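Local coordinates for ubiquinol-cytochrome C chaperone (PDB 6RWT), which is a bacterial homologue of the mitochondrial chaperone Cbp3, which binds newly synthesised cytochrome b during respiratory chain assembly, and probably acts in a similar way, at residues 19-24 with 169-174; 37-41 with 134-138; 119-124 with 152-156. All coordinates share one frame; numbering follows the deposited sequence.

Contact 1: 19-24 with 169-174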
loop_
_atom_site.group_PDB
_atom_site.type_symbol
_atom_site.label_atom_id
_atom_site.label_comp_id
_atom_site.label_asym_id
_atom_site.label_seq_id
_atom_site.Cartn_x
_atom_site.Cartn_y
_atom_site.Cartn_z
ATOM N N ARG A 19 -1.369 -12.256 8.080
ATOM C CA ARG A 19 0.008 -11.834 8.395
ATOM C C ARG A 19 0.553 -10.829 7.381
ATOM O O ARG A 19 1.203 -9.857 7.777
ATOM C CB ARG A 19 0.997 -12.989 8.633
ATOM C CG ARG A 19 0.927 -14.211 7.749
ATOM C CD ARG A 19 1.447 -15.382 8.575
ATOM N NE ARG A 19 1.066 -16.715 8.107
ATOM C CZ ARG A 19 1.789 -17.436 7.260
ATOM N NH1 ARG A 19 1.387 -18.641 6.901
ATOM N NH2 ARG A 19 2.913 -16.943 6.760
ATOM N N VAL A 20 0.264 -11.033 6.095
ATOM C CA VAL A 20 0.688 -10.067 5.056
ATOM C C VAL A 20 0.062 -8.684 5.304
ATOM O O VAL A 20 0.776 -7.672 5.315
ATOM C CB VAL A 20 0.374 -10.589 3.623
ATOM C CG1 VAL A 20 0.552 -9.511 2.556
ATOM C CG2 VAL A 20 1.252 -11.782 3.286
ATOM N N TYR A 21 -1.251 -8.643 5.546
ATOM C CA TYR A 21 -1.940 -7.367 5.794
ATOM C C TYR A 21 -1.378 -6.653 7.047
ATOM O O TYR A 21 -1.158 -5.428 7.035
ATOM C CB TYR A 21 -3.484 -7.547 5.859
ATOM C CG TYR A 21 -4.211 -6.231 5.695
ATOM C CD1 TYR A 21 -4.350 -5.641 4.436
ATOM C CD2 TYR A 21 -4.716 -5.549 6.789
ATOM C CE1 TYR A 21 -4.974 -4.409 4.283
ATOM C CE2 TYR A 21 -5.354 -4.318 6.643
ATOM C CZ TYR A 21 -5.481 -3.752 5.385
ATOM O OH TYR A 21 -6.098 -2.525 5.222
ATOM N N GLU A 22 -1.111 -7.418 8.109
ATOM C CA GLU A 22 -0.533 -6.850 9.337
ATOM C C GLU A 22 0.867 -6.250 9.134
ATOM O O GLU A 22 1.169 -5.191 9.699
ATOM C CB GLU A 22 -0.564 -7.875 10.479
ATOM C CG GLU A 22 -1.991 -8.104 10.967
ATOM C CD GLU A 22 -2.112 -9.061 12.136
ATOM O OE1 GLU A 22 -1.271 -9.971 12.292
ATOM O OE2 GLU A 22 -3.088 -8.910 12.897
ATOM N N VAL A 23 1.690 -6.889 8.298
ATOM C CA VAL A 23 3.004 -6.329 7.929
ATOM C C VAL A 23 2.861 -4.992 7.188
ATOM O O VAL A 23 3.598 -4.033 7.475
ATOM C CB VAL A 23 3.862 -7.321 7.104
ATOM C CG1 VAL A 23 5.128 -6.662 6.559
ATOM C CG2 VAL A 23 4.264 -8.515 7.963
ATOM N N ILE A 24 1.913 -4.930 6.250
ATOM C CA ILE A 24 1.655 -3.702 5.475
ATOM C C ILE A 24 1.197 -2.565 6.411
ATOM O O ILE A 24 1.720 -1.441 6.334
ATOM C CB ILE A 24 0.625 -3.955 4.338
ATOM C CG1 ILE A 24 1.177 -4.976 3.339
ATOM C CG2 ILE A 24 0.282 -2.657 3.611
ATOM C CD1 ILE A 24 0.183 -5.478 2.308
ATOM N N ALA A 169 3.858 -17.488 0.099
ATOM C CA ALA A 169 3.811 -18.098 1.434
ATOM C C ALA A 169 3.654 -17.096 2.599
ATOM O O ALA A 169 3.539 -17.512 3.756
ATOM C CB ALA A 169 5.053 -18.962 1.648
ATOM N N GLY A 170 3.660 -15.793 2.296
ATOM C CA GLY A 170 3.457 -14.737 3.280
ATOM C C GLY A 170 4.708 -13.998 3.742
ATOM O O GLY A 170 4.614 -13.151 4.627
ATOM N N ASP A 171 5.863 -14.275 3.135
ATOM C CA ASP A 171 7.142 -13.673 3.578
ATOM C C ASP A 171 7.427 -12.304 2.941
ATOM O O ASP A 171 8.409 -12.125 2.222
ATOM C CB ASP A 171 8.314 -14.639 3.321
ATOM C CG ASP A 171 8.210 -15.932 4.124
ATOM O OD1 ASP A 171 7.425 -16.009 5.097
ATOM O OD2 ASP A 171 8.945 -16.881 3.788
ATOM N N ILE A 172 6.580 -11.331 3.260
ATOM C CA ILE A 172 6.704 -9.950 2.770
ATOM C C ILE A 172 7.488 -9.109 3.790
ATOM O O ILE A 172 7.383 -9.330 5.004
ATOM C CB ILE A 172 5.306 -9.332 2.483
ATOM C CG1 ILE A 172 5.419 -8.011 1.708
ATOM C CG2 ILE A 172 4.489 -9.116 3.766
ATOM C CD1 ILE A 172 4.087 -7.496 1.171
ATOM N N SER A 173 8.290 -8.162 3.297
ATOM C CA SER A 173 8.933 -7.174 4.165
ATOM C C SER A 173 9.142 -5.845 3.439
ATOM O O SER A 173 9.233 -5.797 2.203
ATOM C CB SER A 173 10.260 -7.705 4.741
ATOM O OG SER A 173 11.170 -8.059 3.720
ATOM N N TYR A 174 9.173 -4.775 4.228
ATOM C CA TYR A 174 9.497 -3.423 3.781
ATOM C C TYR A 174 10.793 -2.984 4.462
ATOM O O TYR A 174 11.253 -3.605 5.434
ATOM C CB TYR A 174 8.362 -2.449 4.142
ATOM C CG TYR A 174 7.079 -2.713 3.367
ATOM C CD1 TYR A 174 6.218 -3.758 3.722
ATOM C CD2 TYR A 174 6.737 -1.944 2.250
ATOM C CE1 TYR A 174 5.053 -4.006 3.000
ATOM C CE2 TYR A 174 5.578 -2.188 1.529
ATOM C CZ TYR A 174 4.733 -3.229 1.895
ATOM O OH TYR A 174 3.566 -3.491 1.176
HETATM O O HOH W 1 3.236 -20.104 4.664
#
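A Schellman motif closing helix 164-168 at Gly-170 brings the chain that follows it, residues 169-174, alongside helix 2-28, and Val-20 meets the glycine there. Val-20 CG2 lies 3.7 Å from Gly-170 CA, and these two residues have the nearest CA atoms of the pair of segments. At the positive phi of Gly-170 (103°) a side chain would press on the carbonyl oxygen of Ala-169; the glycine also lets Val-20 CG2 sit over its CA. Beyond an inverse gamma turn centred on Asp-171, Ile-172 turns toward the helix. Its CG2 branch does most of the touching, sitting 3.8 Å from Val-23 CG1 and 4.1 Å from Val-20 CG1; the isoleucine crosses Val-20 at about a right angle and runs past Val-23 in the opposite direction. Val-23 CG1, standing anti to the backbone N (chi1 172°), also reaches the edge of the Tyr-174 ring, 4.2 Å from Tyr-174 CD1. Further along, Ile-24 CG1 packs 4.0 Å from Tyr-174 CE1, while the tyrosine hydroxyl is hydrogen-bonded to the carbonyl of His-53 on helix 43-61. At the exposed end Arg-19 is modelled in two conformers; in the one given here, a weak and therefore doubtful bond of 3.1 Å runs from Arg-19 NH2 to Ala-169 O, and a water bridges Arg-19 NH1 to the same carbonyl, just past the helix. Leu-159 on helix 145-161 touches Ile-172 as well. A Schellman glycine C-cap, an inverse gamma turn and an extended stretch from Ile-172 thus pack against helix 2-28 in an all-helical fold.

Contact 2: 37-41 with 134-138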
loop_
_atom_site.group_PDB
_atom_site.type_symbol
_atom_site.label_atom_id
_atom_site.label_comp_id
_atom_site.label_asym_id
_atom_site.label_seq_id
_atom_site.Cartn_x
_atom_site.Cartn_y
_atom_site.Cartn_z
ATOM N N PHE A 37 9.411 13.597 8.748
ATOM C CA PHE A 37 9.014 13.854 7.351
ATOM C C PHE A 37 7.790 14.772 7.199
ATOM O O PHE A 37 7.499 15.216 6.086
ATOM C CB PHE A 37 8.762 12.546 6.574
ATOM C CG PHE A 37 9.981 11.673 6.351
ATOM C CD1 PHE A 37 11.257 11.997 6.835
ATOM C CD2 PHE A 37 9.827 10.468 5.657
ATOM C CE1 PHE A 37 12.337 11.149 6.612
ATOM C CE2 PHE A 37 10.904 9.623 5.436
ATOM C CZ PHE A 37 12.163 9.967 5.911
ATOM N N GLN A 38 7.066 15.028 8.295
ATOM C CA GLN A 38 5.901 15.928 8.296
ATOM C C GLN A 38 4.726 15.441 7.425
ATOM O O GLN A 38 3.954 16.254 6.894
ATOM C CB GLN A 38 6.305 17.376 7.935
ATOM C CG GLN A 38 7.386 17.966 8.838
ATOM C CD GLN A 38 6.965 18.089 10.294
ATOM O OE1 GLN A 38 7.742 17.782 11.199
ATOM N NE2 GLN A 38 5.735 18.542 10.533
ATOM N N VAL A 39 4.574 14.119 7.305
ATOM C CA VAL A 39 3.302 13.549 6.823
ATOM C C VAL A 39 2.246 13.867 7.901
ATOM O O VAL A 39 2.489 13.628 9.082
ATOM C CB VAL A 39 3.377 12.026 6.551
ATOM C CG1 VAL A 39 2.004 11.485 6.157
ATOM C CG2 VAL A 39 4.389 11.720 5.452
ATOM N N PRO A 40 1.085 14.422 7.509
ATOM C CA PRO A 40 0.100 14.784 8.540
ATOM C C PRO A 40 -0.424 13.564 9.318
ATOM O O PRO A 40 -0.762 12.552 8.705
ATOM C CB PRO A 40 -1.027 15.447 7.732
ATOM C CG PRO A 40 -0.399 15.843 6.433
ATOM C CD PRO A 40 0.622 14.795 6.159
ATOM N N ASP A 41 -0.479 13.652 10.653
ATOM C CA ASP A 41 -1.025 12.568 11.483
ATOM C C ASP A 41 -2.527 12.828 11.644
ATOM O O ASP A 41 -3.000 13.214 12.717
ATOM C CB ASP A 41 -0.293 12.487 12.832
ATOM C CG ASP A 41 -0.629 11.223 13.627
ATOM O OD1 ASP A 41 -1.491 10.420 13.195
ATOM O OD2 ASP A 41 -0.012 11.029 14.702
ATOM N N ASN A 134 0.062 14.310 -3.801
ATOM C CA ASN A 134 -0.885 13.466 -3.056
ATOM C C ASN A 134 -0.915 13.739 -1.548
ATOM O O ASN A 134 -1.993 13.692 -0.943
ATOM C CB ASN A 134 -0.600 11.969 -3.302
ATOM C CG ASN A 134 -1.017 11.496 -4.696
ATOM O OD1 ASN A 134 -1.665 12.217 -5.468
ATOM N ND2 ASN A 134 -0.627 10.271 -5.032
ATOM N N ILE A 135 0.245 14.025 -0.950
ATOM C CA ILE A 135 0.391 14.062 0.522
ATOM C C ILE A 135 0.510 15.474 1.121
ATOM O O ILE A 135 -0.088 15.738 2.164
ATOM C CB ILE A 135 1.584 13.186 0.985
ATOM C CG1 ILE A 135 1.431 11.760 0.430
ATOM C CG2 ILE A 135 1.679 13.155 2.511
ATOM C CD1 ILE A 135 2.662 10.880 0.555
ATOM N N ARG A 136 1.284 16.364 0.488
ATOM C CA ARG A 136 1.450 17.758 0.961
ATOM C C ARG A 136 1.191 18.781 -0.157
ATOM O O ARG A 136 2.072 19.600 -0.481
ATOM C CB ARG A 136 2.841 17.967 1.587
ATOM C CG ARG A 136 3.101 17.199 2.879
ATOM C CD ARG A 136 2.136 17.564 4.006
ATOM N NE ARG A 136 2.071 19.005 4.271
ATOM C CZ ARG A 136 2.870 19.683 5.103
ATOM N NH1 ARG A 136 3.822 19.060 5.799
ATOM N NH2 ARG A 136 2.705 20.990 5.245
ATOM N N PRO A 137 -0.031 18.770 -0.729
ATOM C CA PRO A 137 -0.382 19.722 -1.793
ATOM C C PRO A 137 -0.405 21.191 -1.353
ATOM O O PRO A 137 -0.325 22.084 -2.201
ATOM C CB PRO A 137 -1.786 19.274 -2.212
ATOM C CG PRO A 137 -2.348 18.626 -1.002
ATOM C CD PRO A 137 -1.184 17.913 -0.385
ATOM N N ASP A 138 -0.530 21.428 -0.049
ATOM C CA ASP A 138 -0.404 22.770 0.530
ATOM C C ASP A 138 0.989 23.422 0.392
ATOM O O ASP A 138 1.100 24.631 0.564
ATOM C CB ASP A 138 -0.810 22.748 2.014
ATOM C CG ASP A 138 0.069 21.826 2.855
ATOM O OD1 ASP A 138 0.123 20.609 2.555
ATOM O OD2 ASP A 138 0.698 22.312 3.824
#
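Val-39 and Ile-135 are the nearest residues of the two backbones, their CA atoms 7.0 Å apart. Residues 37-41 form an irregular link between helix 2-28 and helix 43-61, with Gln-38 at positive phi (64°), whereas 134-138 takes in the last two residues of helix 124-135 and the chain that leaves it, Arg-136 being the first residue to depart from helical angles. The side chain of Ile-135 is directed at the loop, and its CG2 branch meets two neighbouring partners there, 4.0 Å from Val-39 CG1 and 4.1 Å from Pro-40 CD. Met-49 of helix 43-61 touches both Val-39 and Ile-135 and extends this apolar patch. Within the helical bundle the contact joins the loop leading into helix 43-61 to the C-terminal end of helix 124-135 and the chain after it. Outside the patch the chemistry becomes polar. Arg-136 folds back through bends at chi2 and chi3 (-60° and -53°), which lay its CD 3.8 Å from Pro-40 CD and carry the guanidinium to the backbone of the loop. There Arg-136 NH1 donates to Gln-38 O over 3.0 Å; the bond is bent, with the oxygen tilted out of the guanidinium plane. Gln-38 CB borders the same edge. Within its own segment the arginine is held far more squarely: NE and NH2 take the carboxylate of Asp-138 side-on, one nitrogen to each oxygen, both oxygens using their syn lone pairs. Arg-136 NH2 to Asp-138 OD2 is 2.8 Å and straight. This salt bridge fixes the rotation of the guanidinium and leaves NH1 turned toward the carbonyl of Gln-38, while Trp-142 touches both Ile-135 and Arg-136.

Contact 3: 119-124 with 152-156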
loop_
_atom_site.group_PDB
_atom_site.type_symbol
_atom_site.label_atom_id
_atom_site.label_comp_id
_atom_site.label_asym_id
_atom_site.label_seq_id
_atom_site.Cartn_x
_atom_site.Cartn_y
_atom_site.Cartn_z
ATOM N N LEU A 119 8.160 4.718 -10.657
ATOM C CA LEU A 119 8.992 3.568 -10.281
ATOM C C LEU A 119 9.467 2.769 -11.503
ATOM O O LEU A 119 10.650 2.433 -11.602
ATOM C CB LEU A 119 8.258 2.633 -9.300
ATOM C CG LEU A 119 8.127 3.131 -7.852
ATOM C CD1 LEU A 119 7.178 2.224 -7.087
ATOM C CD2 LEU A 119 9.477 3.196 -7.151
ATOM N N ASP A 120 8.556 2.493 -12.437
ATOM C CA ASP A 120 8.913 1.756 -13.665
ATOM C C ASP A 120 9.962 2.496 -14.526
ATOM O O ASP A 120 10.808 1.851 -15.143
ATOM C CB ASP A 120 7.663 1.440 -14.499
ATOM C CG ASP A 120 6.731 0.418 -13.833
ATOM O OD1 ASP A 120 7.087 -0.181 -12.788
ATOM O OD2 ASP A 120 5.621 0.215 -14.373
ATOM N N ALA A 121 9.903 3.834 -14.527
ATOM C CA ALA A 121 10.885 4.694 -15.217
ATOM C C ALA A 121 12.131 5.048 -14.379
ATOM O O ALA A 121 13.037 5.722 -14.882
ATOM C CB ALA A 121 10.199 5.978 -15.668
ATOM N N ASN A 122 12.167 4.619 -13.113
ATOM C CA ASN A 122 13.225 4.969 -12.159
ATOM C C ASN A 122 13.473 6.488 -12.106
ATOM O O ASN A 122 14.621 6.952 -12.086
ATOM C CB ASN A 122 14.503 4.185 -12.476
ATOM C CG ASN A 122 14.292 2.685 -12.404
ATOM O OD1 ASN A 122 14.350 1.984 -13.411
ATOM N ND2 ASN A 122 14.017 2.193 -11.213
ATOM N N ASP A 123 12.372 7.239 -12.101
ATOM C CA ASP A 123 12.384 8.696 -12.159
ATOM C C ASP A 123 12.053 9.247 -10.757
ATOM O O ASP A 123 10.879 9.367 -10.383
ATOM C CB ASP A 123 11.373 9.162 -13.218
ATOM C CG ASP A 123 11.417 10.657 -13.478
ATOM O OD1 ASP A 123 11.881 11.418 -12.597
ATOM O OD2 ASP A 123 10.963 11.072 -14.573
ATOM N N ALA A 124 13.100 9.579 -9.997
ATOM C CA ALA A 124 12.960 10.078 -8.617
ATOM C C ALA A 124 12.304 11.460 -8.511
ATOM O O ALA A 124 11.632 11.736 -7.525
ATOM C CB ALA A 124 14.310 10.096 -7.911
ATOM N N VAL A 152 10.664 4.746 -0.789
ATOM C CA VAL A 152 9.754 4.025 -1.699
ATOM C C VAL A 152 10.534 3.226 -2.764
ATOM O O VAL A 152 10.221 2.064 -3.020
ATOM C CB VAL A 152 8.705 4.981 -2.331
ATOM C CG1 VAL A 152 7.881 4.275 -3.403
ATOM C CG2 VAL A 152 7.771 5.529 -1.257
ATOM N N LEU A 153 11.555 3.841 -3.357
ATOM C CA LEU A 153 12.434 3.156 -4.321
ATOM C C LEU A 153 13.120 1.920 -3.709
ATOM O O LEU A 153 13.135 0.853 -4.326
ATOM C CB LEU A 153 13.476 4.124 -4.901
ATOM C CG LEU A 153 12.935 5.105 -5.948
ATOM C CD1 LEU A 153 13.767 6.384 -6.012
ATOM C CD2 LEU A 153 12.860 4.432 -7.314
ATOM N N GLN A 154 13.655 2.056 -2.495
ATOM C CA GLN A 154 14.284 0.922 -1.799
ATOM C C GLN A 154 13.291 -0.203 -1.447
ATOM O O GLN A 154 13.641 -1.380 -1.551
ATOM C CB GLN A 154 15.032 1.388 -0.543
ATOM C CG GLN A 154 16.248 2.255 -0.837
ATOM C CD GLN A 154 16.988 2.675 0.421
ATOM O OE1 GLN A 154 17.147 1.889 1.352
ATOM N NE2 GLN A 154 17.461 3.917 0.445
ATOM N N CYS A 155 12.060 0.149 -1.056
ATOM C CA CYS A 155 11.012 -0.864 -0.830
ATOM C C CYS A 155 10.688 -1.641 -2.126
ATOM O O CYS A 155 10.511 -2.862 -2.099
ATOM C CB CYS A 155 9.725 -0.233 -0.261
ATOM S SG CYS A 155 9.806 0.351 1.464
ATOM N N ARG A 156 10.606 -0.930 -3.251
ATOM C CA ARG A 156 10.356 -1.572 -4.546
ATOM C C ARG A 156 11.461 -2.592 -4.843
ATOM O O ARG A 156 11.167 -3.738 -5.234
ATOM C CB ARG A 156 10.260 -0.519 -5.666
ATOM C CG ARG A 156 9.822 -1.035 -7.042
ATOM C CD ARG A 156 10.915 -1.720 -7.862
ATOM N NE ARG A 156 12.156 -0.946 -7.881
ATOM C CZ ARG A 156 12.421 0.069 -8.702
ATOM N NH1 ARG A 156 11.548 0.465 -9.629
ATOM N NH2 ARG A 156 13.591 0.694 -8.595
HETATM O O HOH W 2 9.275 -0.849 -10.999
#
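The guanidinium of Arg-156 has Leu-119 CD2 over one face, offset toward the rim and 4.2 Å above the plane, and the carbonyl oxygen of Leu-119 at its edge. Arg-156 NH1 donates to Leu-119 O at 2.9 Å; the oxygen lies in the guanidinium plane, but the nitrogen stands well above the carbonyl plane. Asn-122 N reaches the same oxygen from the other face of that plane, so two donors grip it at the end of helix 100-120, where Asn-122 completes a Schellman motif. The amide of Asn-122 stands across the guanidinium, the planes 68° apart. A water links NH1 to Asp-120 OD1, which also bonds His-59. Beside this polar corner Leu-119 CD2 packs 3.6 Å from Leu-153 CD2, the two leucines running past each other in opposite directions, and Val-152 CG1 lies 4.2 Å from Leu-119 CD2. Leu-153 CD1 reaches Ala-124 CB, in the first turn of helix 124-135. The CB of Arg-156 points toward 119-124; CG anti to the backbone N (chi1 -172°) and bends at chi2 and chi3 then bring NH1 round to Leu-119 O. A buried arginine thus gives a second donor to a carbonyl at a helix C-terminus, where its positive charge would probably be favoured by the helix dipole.

How the contacts relate
All three contacts are partly buried, each with an apolar part beside a polar one. Contact 1 lies nearest the centre of the chain and is the most apolar; its arginine bond is weak and lies at the exposed end. Contacts 2 and 3, further out, each have a short but bent bond from an arginine to a backbone carbonyl; the arginine of contact 2 is also held by a salt bridge, and those of contacts 1 and 3 each bind a water. Helix 43-61 borders all three. Contacts 1 and 3 touch where Tyr-174 CD2 meets Cys-155 SG at 3.9 Å, whereas contacts 1 and 2 lie on opposite sides of the chain's centre. Helix 124-135 connects contacts 2 and 3.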